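Local coordinates for short-chain type dehydrogenase/reductase (Mycobacterium ulcerans, PDB 3SVT), which is probably an NAD-dependent oxidoreductase of the short-chain dehydrogenase/reductase family, with no substrate firmly assigned, at residues B[14-19]-B[29-34]; B[125-130]-B[173-178]; B[231-236]-B[250-255]. All coordinates share one frame; numbering follows the deposited sequence.

Contact 1: residues B[14-19]-B[29-34]; sequences YLVTGG and AGLVAA
L31 lies over Y14 and leans on V16. The two pieces belong to the first beta-alpha-beta unit of a Rossmann fold: strand 13-17, helix 22-33 and strand 37-42. The leucine branch crosses the tyrosine side chain at about a right angle. Its CD2 sits 4.2 Å above the plane of the Y14 ring, toward the rim and not over the centre. Its CD1 reaches further back, to the root of the ring, and lies 4.0 Å from Y14 CG. One methyl thus faces the ring while the other fills the angle where the ring joins the strand. With CG opposite the carbonyl carbon of its own residue (chi1 -58°), the tyrosine ring lies under the leucine.

The contact is wholly apolar and buried. V38 of strand 37-42 and L238 of helix 227-238 also touch L31, and F9 packs on both L31 and Y14. Helix 22-33 is thereby seated on the sheet. After T17 the strand ends, and G18 and G19 begin a glycine-rich turn. In this family such a turn usually holds the dinucleotide cofactor. T17 OG1 is bonded to H97 ND1 and to A99 N, which ties the end of strand 13-17 to that of strand 94-97 and just beyond. At the sheet end of the contact, L31 CD1 meets Y14 CB at 3.9 Å and V16 CG2 at 4.2 Å.

Contact 2: residues B[125-130]-B[173-178]; sequences NGTMYV and HLMQLA
L174 reaches across from helix 163-182 to the backbone of helix 113-140 at M128. From CB the chain runs outward, because CG is set opposite the backbone N (chi1 175°). At CG it forks. The CD2 branch does the touching. It comes to 3.9 Å from M128 CA, and M128 N is 4.0 Å from the same methyl. M128 CB lies a little further off, 4.2 Å from L174 CD2. The methyl therefore rests against the helix itself, where T127 passes into M128. On the T127 side it meets CG2, with T127 CG2 and L174 CD2 4.1 Å apart. The side chains of T127 and L174 run past each other in opposite directions.

M175 closes in on the same threonine methyl from another direction. Its chain bends at both chi2 and chi3, which brings the end back toward helix 113-140. M175 CE ends 3.8 Å from T127 CG2, and the two side chains cross at about a right angle. T127 thus offers its methyl to the neighbouring helix. Its hydroxyl is used elsewhere: OG1 bonds to N123 O one turn earlier and to H97 NE2.

The remainder of M128 leads away from L174, toward V111 of the second subunit. That subunit also bonds N125 OD1 through its W116 NE1, and Y129 OH through its R117 NH1. The axes of the two segments run nearly parallel, 23° apart, at a distance of 11.2 Å. A side-by-side pair of long helices that packs on a second copy of the protein is the usual dimer interface of the short-chain dehydrogenases, where two such pairs form a four-helix bundle.

Contact 3: residues B[231-236]-B[250-255]; sequences ANMAMF and INVDGG
No flat group lies between M233 and its partners I250 and V252; the planar groups here flank the contact. The D253 carboxylate is gripped from both faces. On one face N251 ND2 gives a hydrogen bond to D253 OD2, 2.9 Å long. The oxygen lies nearly in the N251 amide plane but receives the bond 45° out of its own carboxylate plane. On the opposite face G255 N bonds to D253 OD1 at 2.8 Å, again from above the plane. This second bond makes an Asx turn. M257 N also bonds to D253 OD2, and S155 OG is a further partner of N251 ND2. The carboxylate is thus held in its rotation by several donors. The F236 ring, on the helix, stacks with F236 of the third subunit.

The contact itself is made by M233. Its CG is extended away from the backbone N (chi1 -179°), and the chain then folds at chi2 and chi3. The terminal CE is brought onto the strand, 3.5 Å from I250 CG2 and 3.7 Å from V252 CG2. The same V252 methyl lies 3.9 Å from M233 CB, so V252 runs alongside the methionine in the opposite direction while I250 meets its end. I192 of strand 187-198 adds to the packing on both M233 and V252.

Between I250 and V252, N251 points away from the helix, and its backbone N bonds to Q248 OE1 of the third subunit. Helix 227-238 laid on strand 249-252, the last in the chain, with a V-D-G-G turn after the strand, is the C-terminal part of the Rossmann fold in short-chain dehydrogenases, and here it also borders a subunit interface.

In the fold
The contacts follow one another along the chain: contact 1, then contact 2, then contact 3. Contacts 1 and 3 both reach the central parallel sheet, at strand 13-17, first in the chain, and strand 249-252, last in the chain. Their centres are 15 Å apart, and they touch where M235 CE lies 3.6 Å from G30 O. Contact 2 joins two helices. Its centre is about 20 Å from that of contact 1 and about 19 Å from that of contact 3. It meets contact 1 through V130 and T17. Contact 1 sits by the probable cofactor turn, while in the four-chain assembly contact 2 lies mainly against the second subunit and contact 3 against the third.

Contact 1: residues B[14-19]-B[29-34]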
# COMPACT_ATOMS: atom_id res chain seq x y z
N TYR B 14 -24.74 20.14 5.16
CA TYR B 14 -23.96 18.93 5.44
C TYR B 14 -24.61 18.07 6.52
O TYR B 14 -25.23 18.59 7.43
CB TYR B 14 -22.54 19.30 5.89
CG TYR B 14 -21.83 20.10 4.85
CD1 TYR B 14 -21.13 19.49 3.83
CD2 TYR B 14 -21.90 21.50 4.86
CE1 TYR B 14 -20.49 20.25 2.83
CE2 TYR B 14 -21.28 22.25 3.89
CZ TYR B 14 -20.58 21.63 2.87
OH TYR B 14 -19.96 22.41 1.90
N LEU B 15 -24.43 16.76 6.40
CA LEU B 15 -24.79 15.81 7.44
C LEU B 15 -23.51 15.36 8.17
O LEU B 15 -22.51 14.99 7.55
CB LEU B 15 -25.48 14.58 6.82
CG LEU B 15 -25.87 13.49 7.83
CD1 LEU B 15 -27.08 13.98 8.65
CD2 LEU B 15 -26.15 12.20 7.09
N VAL B 16 -23.54 15.39 9.50
CA VAL B 16 -22.42 14.89 10.31
C VAL B 16 -22.88 13.85 11.33
O VAL B 16 -23.71 14.13 12.21
CB VAL B 16 -21.69 16.03 11.02
CG1 VAL B 16 -20.49 15.47 11.83
CG2 VAL B 16 -21.19 17.08 9.97
N THR B 17 -22.37 12.63 11.18
CA THR B 17 -22.74 11.52 12.06
C THR B 17 -21.74 11.46 13.21
O THR B 17 -20.55 11.82 13.04
CB THR B 17 -22.80 10.15 11.34
OG1 THR B 17 -21.47 9.66 11.13
CG2 THR B 17 -23.58 10.26 9.97
N GLY B 18 -22.22 11.06 14.38
CA GLY B 18 -21.44 11.16 15.61
C GLY B 18 -21.19 12.62 15.95
O GLY B 18 -20.18 12.95 16.56
N GLY B 19 -22.12 13.50 15.57
CA GLY B 19 -21.97 14.92 15.77
C GLY B 19 -22.13 15.41 17.18
O GLY B 19 -21.95 16.60 17.43
N ALA B 29 -18.86 21.99 14.40
CA ALA B 29 -18.51 23.32 14.87
C ALA B 29 -17.87 24.12 13.75
O ALA B 29 -18.27 25.26 13.47
CB ALA B 29 -17.57 23.24 16.06
N GLY B 30 -16.84 23.53 13.15
CA GLY B 30 -16.14 24.14 12.03
C GLY B 30 -17.04 24.60 10.90
O GLY B 30 -16.92 25.73 10.40
N LEU B 31 -17.93 23.73 10.47
CA LEU B 31 -18.83 24.02 9.34
C LEU B 31 -19.83 25.12 9.66
O LEU B 31 -20.05 26.05 8.84
CB LEU B 31 -19.58 22.75 8.92
CG LEU B 31 -18.71 21.69 8.22
CD1 LEU B 31 -19.45 20.36 8.06
CD2 LEU B 31 -18.24 22.18 6.87
N VAL B 32 -20.47 25.02 10.82
CA VAL B 32 -21.43 26.05 11.22
C VAL B 32 -20.73 27.41 11.30
O VAL B 32 -21.27 28.41 10.80
CB VAL B 32 -22.15 25.73 12.55
CG1 VAL B 32 -23.03 26.89 12.97
CG2 VAL B 32 -23.00 24.45 12.41
N ALA B 33 -19.53 27.42 11.89
CA ALA B 33 -18.80 28.66 12.05
C ALA B 33 -18.43 29.24 10.69
O ALA B 33 -18.35 30.44 10.54
CB ALA B 33 -17.55 28.48 12.94
N ALA B 34 -18.26 28.38 9.68
CA ALA B 34 -17.96 28.86 8.33
C ALA B 34 -19.20 29.28 7.54
O ALA B 34 -19.08 29.66 6.38
CB ALA B 34 -17.16 27.79 7.55

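Contact 2: residues B[125-130]-B[173-178]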
# COMPACT_ATOMS: atom_id res chain seq x y z
N ASN B 125 -21.74 -2.04 8.51
CA ASN B 125 -23.10 -1.89 8.00
C ASN B 125 -23.56 -0.44 8.16
O ASN B 125 -24.07 0.15 7.22
CB ASN B 125 -24.06 -2.88 8.67
CG ASN B 125 -23.61 -4.31 8.50
OD1 ASN B 125 -22.93 -4.65 7.53
ND2 ASN B 125 -23.93 -5.16 9.47
N GLY B 126 -23.32 0.13 9.34
CA GLY B 126 -23.63 1.54 9.63
C GLY B 126 -23.11 2.50 8.58
O GLY B 126 -23.86 3.31 8.06
N THR B 127 -21.82 2.39 8.25
CA THR B 127 -21.22 3.18 7.18
C THR B 127 -21.89 2.97 5.84
O THR B 127 -22.17 3.94 5.12
CB THR B 127 -19.73 2.88 7.03
OG1 THR B 127 -19.05 3.06 8.28
CG2 THR B 127 -19.13 3.79 5.99
N MET B 128 -22.18 1.72 5.49
CA MET B 128 -22.81 1.43 4.23
C MET B 128 -24.16 2.11 4.12
O MET B 128 -24.47 2.74 3.10
CB MET B 128 -22.96 -0.07 4.05
CG MET B 128 -23.49 -0.44 2.73
SD MET B 128 -25.30 -0.36 2.47
CE MET B 128 -25.82 -1.96 3.09
N TYR B 129 -24.96 2.04 5.18
CA TYR B 129 -26.28 2.70 5.14
C TYR B 129 -26.14 4.21 4.92
O TYR B 129 -26.85 4.80 4.09
CB TYR B 129 -27.13 2.42 6.37
CG TYR B 129 -27.27 0.98 6.76
CD1 TYR B 129 -27.32 -0.03 5.82
CD2 TYR B 129 -27.38 0.62 8.09
CE1 TYR B 129 -27.45 -1.35 6.21
CE2 TYR B 129 -27.51 -0.67 8.47
CZ TYR B 129 -27.54 -1.66 7.53
OH TYR B 129 -27.67 -2.97 7.93
N VAL B 130 -25.23 4.83 5.67
CA VAL B 130 -25.02 6.26 5.53
C VAL B 130 -24.60 6.64 4.12
O VAL B 130 -25.14 7.57 3.53
CB VAL B 130 -24.00 6.79 6.57
CG1 VAL B 130 -23.63 8.24 6.27
CG2 VAL B 130 -24.62 6.71 7.99
N HIS B 173 -11.88 0.61 2.33
CA HIS B 173 -12.12 0.04 1.03
C HIS B 173 -13.46 0.52 0.45
O HIS B 173 -13.54 0.80 -0.75
CB HIS B 173 -12.07 -1.49 1.05
CG HIS B 173 -12.14 -2.10 -0.31
ND1 HIS B 173 -11.03 -2.40 -1.05
CD2 HIS B 173 -13.20 -2.42 -1.08
CE1 HIS B 173 -11.40 -2.87 -2.23
NE2 HIS B 173 -12.71 -2.88 -2.28
N LEU B 174 -14.49 0.60 1.30
CA LEU B 174 -15.81 1.03 0.84
C LEU B 174 -15.79 2.47 0.30
O LEU B 174 -16.46 2.77 -0.69
CB LEU B 174 -16.86 0.88 1.95
CG LEU B 174 -18.28 1.39 1.69
CD1 LEU B 174 -18.91 0.73 0.49
CD2 LEU B 174 -19.10 1.12 2.94
N MET B 175 -15.00 3.34 0.93
CA MET B 175 -14.82 4.71 0.44
C MET B 175 -14.19 4.71 -0.95
O MET B 175 -14.66 5.41 -1.88
CB MET B 175 -13.94 5.54 1.38
CG MET B 175 -14.45 5.81 2.80
SD MET B 175 -16.07 6.56 2.97
CE MET B 175 -17.10 5.08 3.11
N GLN B 176 -13.14 3.91 -1.12
CA GLN B 176 -12.50 3.77 -2.44
C GLN B 176 -13.42 3.17 -3.54
O GLN B 176 -13.48 3.71 -4.65
CB GLN B 176 -11.19 3.01 -2.31
CG GLN B 176 -10.17 3.83 -1.54
CD GLN B 176 -8.82 3.22 -1.54
OE1 GLN B 176 -8.68 2.03 -1.28
NE2 GLN B 176 -7.80 4.03 -1.85
N LEU B 177 -14.16 2.10 -3.20
CA LEU B 177 -15.14 1.54 -4.12
C LEU B 177 -16.18 2.58 -4.56
O LEU B 177 -16.43 2.75 -5.77
CB LEU B 177 -15.85 0.37 -3.45
CG LEU B 177 -16.97 -0.39 -4.17
CD1 LEU B 177 -16.48 -0.92 -5.52
CD2 LEU B 177 -17.49 -1.53 -3.26
N ALA B 178 -16.77 3.28 -3.59
CA ALA B 178 -17.76 4.31 -3.86
C ALA B 178 -17.20 5.48 -4.73
O ALA B 178 -17.88 5.98 -5.65
CB ALA B 178 -18.36 4.83 -2.55

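Contact 3: residues B[231-236]-B[250-255]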
# COMPACT_ATOMS: atom_id res chain seq x y z
N ALA B 231 -10.84 18.02 11.89
CA ALA B 231 -11.87 18.91 11.34
C ALA B 231 -11.34 19.69 10.14
O ALA B 231 -12.03 19.84 9.16
CB ALA B 231 -12.39 19.88 12.42
N ASN B 232 -10.11 20.18 10.25
CA ASN B 232 -9.45 20.92 9.17
C ASN B 232 -9.33 20.09 7.87
O ASN B 232 -9.61 20.56 6.77
CB ASN B 232 -8.04 21.35 9.60
CG ASN B 232 -8.02 22.48 10.64
OD1 ASN B 232 -8.93 23.30 10.74
ND2 ASN B 232 -6.91 22.55 11.39
N MET B 233 -8.89 18.84 8.01
CA MET B 233 -8.77 17.93 6.86
C MET B 233 -10.14 17.62 6.26
O MET B 233 -10.27 17.56 5.04
CB MET B 233 -8.11 16.60 7.26
CG MET B 233 -7.92 15.62 6.10
SD MET B 233 -6.76 16.15 4.84
CE MET B 233 -5.23 15.79 5.73
N ALA B 234 -11.13 17.40 7.12
CA ALA B 234 -12.46 17.10 6.62
C ALA B 234 -13.01 18.27 5.84
O ALA B 234 -13.53 18.10 4.75
CB ALA B 234 -13.41 16.70 7.75
N MET B 235 -12.87 19.47 6.40
CA MET B 235 -13.38 20.67 5.74
C MET B 235 -12.66 20.91 4.42
O MET B 235 -13.28 21.25 3.40
CB MET B 235 -13.29 21.89 6.67
CG MET B 235 -14.24 21.81 7.88
SD MET B 235 -14.11 23.18 9.05
CE MET B 235 -14.56 24.51 7.98
N PHE B 236 -11.35 20.74 4.41
CA PHE B 236 -10.62 20.83 3.15
C PHE B 236 -11.16 19.83 2.13
O PHE B 236 -11.44 20.20 1.00
CB PHE B 236 -9.12 20.61 3.34
CG PHE B 236 -8.36 20.52 2.04
CD1 PHE B 236 -8.18 21.63 1.25
CD2 PHE B 236 -7.85 19.31 1.60
CE1 PHE B 236 -7.53 21.55 0.05
CE2 PHE B 236 -7.18 19.24 0.39
CZ PHE B 236 -7.03 20.38 -0.37
N ILE B 250 -6.19 9.14 3.88
CA ILE B 250 -5.19 10.13 4.33
C ILE B 250 -5.05 10.11 5.86
O ILE B 250 -6.06 10.31 6.56
CB ILE B 250 -5.62 11.56 3.87
CG1 ILE B 250 -5.74 11.64 2.35
CG2 ILE B 250 -4.61 12.61 4.35
CD1 ILE B 250 -6.38 12.98 1.79
N ASN B 251 -3.84 9.88 6.37
CA ASN B 251 -3.63 9.87 7.80
C ASN B 251 -3.38 11.27 8.33
O ASN B 251 -2.62 12.02 7.73
CB ASN B 251 -2.46 8.95 8.23
CG ASN B 251 -2.83 7.48 8.22
OD1 ASN B 251 -3.47 7.01 7.30
ND2 ASN B 251 -2.41 6.74 9.25
N VAL B 252 -4.06 11.60 9.43
CA VAL B 252 -3.83 12.83 10.23
C VAL B 252 -3.37 12.31 11.60
O VAL B 252 -4.19 12.12 12.54
CB VAL B 252 -5.10 13.66 10.38
CG1 VAL B 252 -4.87 14.85 11.32
CG2 VAL B 252 -5.57 14.15 8.99
N ASP B 253 -2.07 12.04 11.69
CA ASP B 253 -1.55 11.19 12.79
C ASP B 253 -0.17 11.56 13.31
O ASP B 253 0.44 10.80 14.07
CB ASP B 253 -1.58 9.74 12.33
CG ASP B 253 -0.55 9.42 11.26
OD1 ASP B 253 0.23 10.31 10.84
OD2 ASP B 253 -0.53 8.23 10.86
N GLY B 254 0.33 12.74 12.94
CA GLY B 254 1.68 13.16 13.36
C GLY B 254 2.83 12.34 12.76
O GLY B 254 3.98 12.45 13.20
N GLY B 255 2.52 11.55 11.75
CA GLY B 255 3.44 10.64 11.11
C GLY B 255 3.53 9.26 11.74
O GLY B 255 4.43 8.49 11.41